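Local coordinates for protein Epf (Streptococcus pyogenes, PDB 4ES8) that probably mediates attachment of the bacterium to host cells as a surface adhesin, through an N-terminal domain containing a carbohydrate-binding module, at residues Ser107-His112 with Asn244-Glu249; Ser151-Asn156 with Thr180-Pro185. All blocks are in the same frame, centred on the assembly; numbering follows the deposited sequence.

Contact 1 (Ser107-His112 with Asn244-Glu249); sequences SLIKDH and NFEGDE
His112 meets Glu246, and Asn244 meets Lys110 and Asp111, where two type II beta turns, Ile109 to His112 and Phe245 to Asp248, come together between the N-terminal beta-sandwich and the domain built on strand 248-253, consistent with a fibronectin-like module. On the tight, buried side the His112 ring offers its edge: NE2 donates in the ring plane to Glu246 O (2.8 Å), while ND1 pairs with Asp213, a carboxylate that would favour a positively charged ring. Ile109 CG2 sits over one face of this imidazole near the rim and reaches Glu246 OE1 at 3.4 Å. Asparagine suits position 244 because its amide serves both turns. OD1 accepts from Glu246 N, closing an Asx turn, and from Asp268 N. Asn244 ND2 donates to Lys110 O (2.9 Å). Its other hydrogen goes, at 170°, to Glu246 OE1. The solvent side is looser. There Lys110 forms a salt bridge with Asp268, and a water spans Lys110 N and Glu246 OE1. Asp111, CG anti to the backbone N (chi1 -161°), carries its carboxylate to the residue opening the Asx turn: two successive N-H groups converge on Asp111 OD2, Thr243 N and, at its anti lone pair, Asn244 N at 2.9 Å.

Contact 2 (Ser151-Asn156 with Thr180-Pro185); sequences SKYASN and TLKEGP
Ala154 and Thr180 face each other as an antiparallel, non-hydrogen-bonded pair, their CA atoms 4.7 Å apart, just where helix 150-153 gives way to strand 154-159 and strand 172-180 runs out into a loop. One residue further, Leu181 N donates to Tyr153 O (3.0 Å, 161°). The same oxygen accepts a hydrogen bond from a water, which in turn accepts from Lys182 N at 2.8 Å, so the two segments are bridged by solvent as they part.

Leu181 fills the concave side of the helix-to-strand bend. With CG anti to its own carbonyl carbon (chi1 -65°), the forked end spreads over the backbone: CD1 presses on Ser151 O at 3.2 Å, and CD2 meets Ser155 CB at 4.0 Å. A branched aliphatic residue can touch both limbs of the bend in this way. Lys182 lays its extended chain obliquely across Tyr153 in one of that residue's two modelled positions; CD lies 4.0 Å from Tyr153 CD1, and CE passes Lys152 O at 3.6 Å. Lys152 CB lies over the centre of a ring face, and the end of Lys182 passes on that same side, by CD1 and CE1. The small side chain of Ala154 touches Phe178 and Ile133, and Thr180 joins it on the same face of the sheet, touching Met186. Because Ile133 and Met186 belong to strands of the opposing sheet, this is the margin of a beta-sandwich: an outermost strand, 154-159, pairs with its antiparallel neighbour where strand 154-159 begins and strand 172-180 ends.

In the fold
The centres of the two contacts are about 12 Å apart, and along the chain contact 2 is nested within the loop closed by contact 1. Segment 107-112 joins them directly. Thr180 OG1 lies 2.6 Å from Ile109 O and also bonds His112 N, so the Thr180 hydroxyl bonds to both ends of the Ile109 to His112 turn; Gly184 N approaches Leu108 O at 2.9 Å. A second tie runs from Glu183 to Lys267 by a salt bridge, next to Asp268, which serves contact 1. Contact 2 thus lies at the sandwich margin, directly behind the turn used in contact 1. The bound sodium ion stands apart, about 11 Å from the side chain of Ser155.

Contact 1 (Ser107-His112 with Asn244-Glu249)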
loop_
_atom_site.group_PDB
_atom_site.type_symbol
_atom_site.label_atom_id
_atom_site.label_comp_id
_atom_site.label_asym_id
_atom_site.label_seq_id
_atom_site.Cartn_x
_atom_site.Cartn_y
_atom_site.Cartn_z
ATOM N N SER A 107 1.636 -0.508 8.465
ATOM C CA SER A 107 0.457 0.352 8.435
ATOM C C SER A 107 0.518 1.319 7.260
ATOM O O SER A 107 1.490 2.093 7.124
ATOM C CB SER A 107 0.330 1.126 9.743
ATOM O OG SER A 107 -0.932 1.774 9.805
ATOM N N LEU A 108 -0.527 1.271 6.408
ATOM C CA LEU A 108 -0.586 2.148 5.241
ATOM C C LEU A 108 -1.443 3.376 5.554
ATOM O O LEU A 108 -2.224 3.360 6.516
ATOM C CB LEU A 108 -1.153 1.386 4.013
ATOM C CG LEU A 108 -0.461 0.044 3.669
ATOM C CD1 LEU A 108 -1.075 -0.576 2.433
ATOM C CD2 LEU A 108 1.050 0.225 3.483
ATOM N N ILE A 109 -1.276 4.435 4.765
ATOM C CA ILE A 109 -2.055 5.664 4.916
ATOM C C ILE A 109 -3.278 5.570 4.026
ATOM O O ILE A 109 -3.187 5.120 2.884
ATOM C CB ILE A 109 -1.189 6.908 4.575
ATOM C CG1 ILE A 109 -0.061 7.045 5.622
ATOM C CG2 ILE A 109 -2.043 8.205 4.534
ATOM C CD1 ILE A 109 1.053 8.026 5.195
ATOM N N LYS A 110 -4.430 6.027 4.546
ATOM C CA LYS A 110 -5.675 6.031 3.768
ATOM C C LYS A 110 -5.522 6.934 2.549
ATOM O O LYS A 110 -4.995 8.047 2.667
ATOM C CB LYS A 110 -6.821 6.558 4.648
ATOM C CG LYS A 110 -8.195 6.530 3.951
ATOM C CD LYS A 110 -9.344 6.990 4.859
ATOM C CE LYS A 110 -9.352 8.490 5.094
ATOM N NZ LYS A 110 -10.571 8.928 5.842
ATOM N N ASP A 111 -5.978 6.449 1.382
ATOM C CA ASP A 111 -6.036 7.220 0.150
ATOM C C ASP A 111 -4.643 7.560 -0.424
ATOM O O ASP A 111 -4.503 8.518 -1.167
ATOM C CB ASP A 111 -6.884 8.496 0.349
ATOM C CG ASP A 111 -7.402 9.153 -0.907
ATOM O OD1 ASP A 111 -7.834 8.424 -1.827
ATOM O OD2 ASP A 111 -7.441 10.398 -0.941
ATOM N N HIS A 112 -3.628 6.742 -0.106
ATOM C CA HIS A 112 -2.308 6.851 -0.712
ATOM C C HIS A 112 -2.217 5.759 -1.786
ATOM O O HIS A 112 -3.000 4.795 -1.756
ATOM C CB HIS A 112 -1.215 6.689 0.356
ATOM C CG HIS A 112 -0.734 7.978 0.968
ATOM N ND1 HIS A 112 0.600 8.143 1.317
ATOM C CD2 HIS A 112 -1.417 9.104 1.301
ATOM C CE1 HIS A 112 0.693 9.347 1.862
ATOM N NE2 HIS A 112 -0.503 9.963 1.897
ATOM N N ASN A 244 -7.102 12.743 0.716
ATOM C CA ASN A 244 -6.391 12.773 1.996
ATOM C C ASN A 244 -4.986 13.268 1.721
ATOM O O ASN A 244 -4.170 12.506 1.198
ATOM C CB ASN A 244 -6.355 11.395 2.704
ATOM C CG ASN A 244 -5.582 11.441 4.009
ATOM O OD1 ASN A 244 -5.387 12.514 4.594
ATOM N ND2 ASN A 244 -5.136 10.293 4.527
ATOM N N PHE A 245 -4.695 14.530 2.076
ATOM C CA PHE A 245 -3.383 15.092 1.776
ATOM C C PHE A 245 -2.350 14.801 2.858
ATOM O O PHE A 245 -1.233 15.309 2.781
ATOM C CB PHE A 245 -3.491 16.591 1.479
ATOM C CG PHE A 245 -4.371 16.836 0.277
ATOM C CD1 PHE A 245 -4.119 16.199 -0.931
ATOM C CD2 PHE A 245 -5.459 17.692 0.360
ATOM C CE1 PHE A 245 -4.934 16.427 -2.048
ATOM C CE2 PHE A 245 -6.274 17.927 -0.766
ATOM C CZ PHE A 245 -6.003 17.286 -1.952
ATOM N N GLU A 246 -2.705 13.911 3.814
ATOM C CA GLU A 246 -1.811 13.466 4.883
ATOM C C GLU A 246 -0.420 13.126 4.364
ATOM O O GLU A 246 -0.278 12.385 3.371
ATOM C CB GLU A 246 -2.429 12.219 5.519
ATOM C CG GLU A 246 -1.669 11.657 6.696
ATOM C CD GLU A 246 -2.354 10.482 7.373
ATOM O OE1 GLU A 246 -3.456 10.074 6.943
ATOM O OE2 GLU A 246 -1.746 9.939 8.317
ATOM N N GLY A 247 0.593 13.628 5.059
ATOM C CA GLY A 247 1.979 13.309 4.724
ATOM C C GLY A 247 2.653 14.285 3.784
ATOM O O GLY A 247 3.870 14.207 3.601
ATOM N N ASP A 248 1.892 15.183 3.145
ATOM C CA ASP A 248 2.514 16.168 2.266
ATOM C C ASP A 248 3.169 17.255 3.105
ATOM O O ASP A 248 2.556 17.788 4.038
ATOM C CB ASP A 248 1.466 16.785 1.327
ATOM C CG ASP A 248 0.980 15.865 0.226
ATOM O OD1 ASP A 248 1.212 14.638 0.327
ATOM O OD2 ASP A 248 0.372 16.368 -0.730
ATOM N N GLU A 249 4.418 17.573 2.762
ATOM C CA GLU A 249 5.204 18.601 3.426
ATOM C C GLU A 249 5.168 19.859 2.576
ATOM O O GLU A 249 5.702 19.847 1.461
ATOM C CB GLU A 249 6.644 18.111 3.631
ATOM C CG GLU A 249 7.541 19.159 4.270
ATOM C CD GLU A 249 9.022 18.872 4.169
ATOM O OE1 GLU A 249 9.599 19.043 3.068
ATOM O OE2 GLU A 249 9.602 18.458 5.200
HETATM O O HOH W 1 -4.438 7.538 7.108
#

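Contact 2 (Ser151-Asn156 with Thr180-Pro185)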
loop_
_atom_site.group_PDB
_atom_site.type_symbol
_atom_site.label_atom_id
_atom_site.label_comp_id
_atom_site.label_asym_id
_atom_site.label_seq_id
_atom_site.Cartn_x
_atom_site.Cartn_y
_atom_site.Cartn_z
ATOM N N SER A 151 -12.528 -5.095 -2.681
ATOM C CA SER A 151 -13.030 -3.751 -2.917
ATOM C C SER A 151 -13.340 -2.973 -1.627
ATOM O O SER A 151 -13.663 -1.786 -1.717
ATOM C CB SER A 151 -14.238 -3.771 -3.839
ATOM O OG SER A 151 -15.290 -4.491 -3.226
ATOM N N LYS A 152 -13.248 -3.614 -0.456
ATOM C CA LYS A 152 -13.385 -2.913 0.822
ATOM C C LYS A 152 -12.065 -2.264 1.229
ATOM O O LYS A 152 -12.071 -1.330 2.046
ATOM C CB LYS A 152 -13.766 -3.909 1.952
ATOM C CG LYS A 152 -15.122 -4.578 1.817
ATOM C CD LYS A 152 -15.257 -5.616 2.933
ATOM C CE LYS A 152 -16.502 -6.462 2.815
ATOM N NZ LYS A 152 -16.573 -7.478 3.897
ATOM N N TYR A 153 -10.920 -2.756 0.679
ATOM C CA TYR A 153 -9.589 -2.296 1.111
ATOM C C TYR A 153 -8.817 -1.515 0.065
ATOM O O TYR A 153 -7.986 -0.680 0.430
ATOM C CB TYR A 153 -8.741 -3.502 1.561
ATOM C CG TYR A 153 -9.501 -4.440 2.474
ATOM C CD1 TYR A 153 -9.833 -4.064 3.777
ATOM C CD2 TYR A 153 -9.932 -5.681 2.024
ATOM C CE1 TYR A 153 -10.550 -4.916 4.614
ATOM C CE2 TYR A 153 -10.660 -6.540 2.850
ATOM C CZ TYR A 153 -10.972 -6.150 4.144
ATOM O OH TYR A 153 -11.674 -6.995 4.969
ATOM N N ALA A 154 -9.050 -1.792 -1.223
ATOM C CA ALA A 154 -8.297 -1.148 -2.265
ATOM C C ALA A 154 -9.160 -0.804 -3.441
ATOM O O ALA A 154 -10.121 -1.525 -3.762
ATOM C CB ALA A 154 -7.192 -2.107 -2.724
ATOM N N SER A 155 -8.802 0.306 -4.081
ATOM C CA SER A 155 -9.375 0.694 -5.354
ATOM C C SER A 155 -8.278 0.747 -6.419
ATOM O O SER A 155 -7.061 0.758 -6.109
ATOM C CB SER A 155 -10.077 2.042 -5.260
ATOM O OG SER A 155 -9.119 3.067 -5.076
ATOM N N ASN A 156 -8.706 0.758 -7.697
ATOM C CA ASN A 156 -7.796 0.945 -8.831
ATOM C C ASN A 156 -6.682 -0.111 -8.865
ATOM O O ASN A 156 -5.540 0.211 -9.235
ATOM C CB ASN A 156 -7.183 2.360 -8.774
ATOM C CG ASN A 156 -8.228 3.455 -8.642
ATOM O OD1 ASN A 156 -9.021 3.695 -9.545
ATOM N ND2 ASN A 156 -8.272 4.129 -7.504
ATOM N N THR A 180 -5.234 2.808 -1.392
ATOM C CA THR A 180 -5.943 2.321 -0.203
ATOM C C THR A 180 -7.272 3.056 0.066
ATOM O O THR A 180 -7.397 4.274 -0.175
ATOM C CB THR A 180 -5.075 2.514 1.014
ATOM O OG1 THR A 180 -4.673 3.904 1.076
ATOM C CG2 THR A 180 -3.866 1.582 1.010
ATOM N N LEU A 181 -8.235 2.312 0.624
ATOM C CA LEU A 181 -9.532 2.866 1.049
ATOM C C LEU A 181 -9.560 3.072 2.566
ATOM O O LEU A 181 -10.477 3.727 3.090
ATOM C CB LEU A 181 -10.694 1.938 0.607
ATOM C CG LEU A 181 -10.857 1.822 -0.911
ATOM C CD1 LEU A 181 -11.918 0.813 -1.283
ATOM C CD2 LEU A 181 -11.125 3.198 -1.593
ATOM N N LYS A 182 -8.603 2.458 3.283
ATOM C CA LYS A 182 -8.501 2.526 4.739
ATOM C C LYS A 182 -7.077 2.817 5.178
ATOM O O LYS A 182 -6.155 2.642 4.389
ATOM C CB LYS A 182 -8.896 1.159 5.365
ATOM C CG LYS A 182 -10.299 0.644 5.043
ATOM C CD LYS A 182 -10.562 -0.687 5.738
ATOM C CE LYS A 182 -12.004 -1.121 5.598
ATOM N NZ LYS A 182 -12.352 -2.184 6.577
ATOM N N GLU A 183 -6.913 3.199 6.445
ATOM C CA GLU A 183 -5.626 3.305 7.131
ATOM C C GLU A 183 -5.346 1.962 7.800
ATOM O O GLU A 183 -6.272 1.343 8.341
ATOM C CB GLU A 183 -5.643 4.416 8.192
ATOM C CG GLU A 183 -4.336 4.502 8.972
ATOM C CD GLU A 183 -4.317 5.574 10.037
ATOM O OE1 GLU A 183 -4.721 6.715 9.726
ATOM O OE2 GLU A 183 -3.912 5.272 11.181
ATOM N N GLY A 184 -4.086 1.565 7.860
ATOM C CA GLY A 184 -3.726 0.345 8.567
ATOM C C GLY A 184 -3.046 -0.680 7.690
ATOM O O GLY A 184 -2.980 -0.525 6.462
ATOM N N PRO A 185 -2.548 -1.753 8.321
ATOM C CA PRO A 185 -1.873 -2.807 7.545
ATOM C C PRO A 185 -2.849 -3.531 6.627
ATOM O O PRO A 185 -4.033 -3.683 6.958
ATOM C CB PRO A 185 -1.344 -3.773 8.621
ATOM C CG PRO A 185 -2.233 -3.538 9.821
ATOM C CD PRO A 185 -2.575 -2.068 9.770
HETATM O O HOH W 2 -6.982 0.177 2.840
#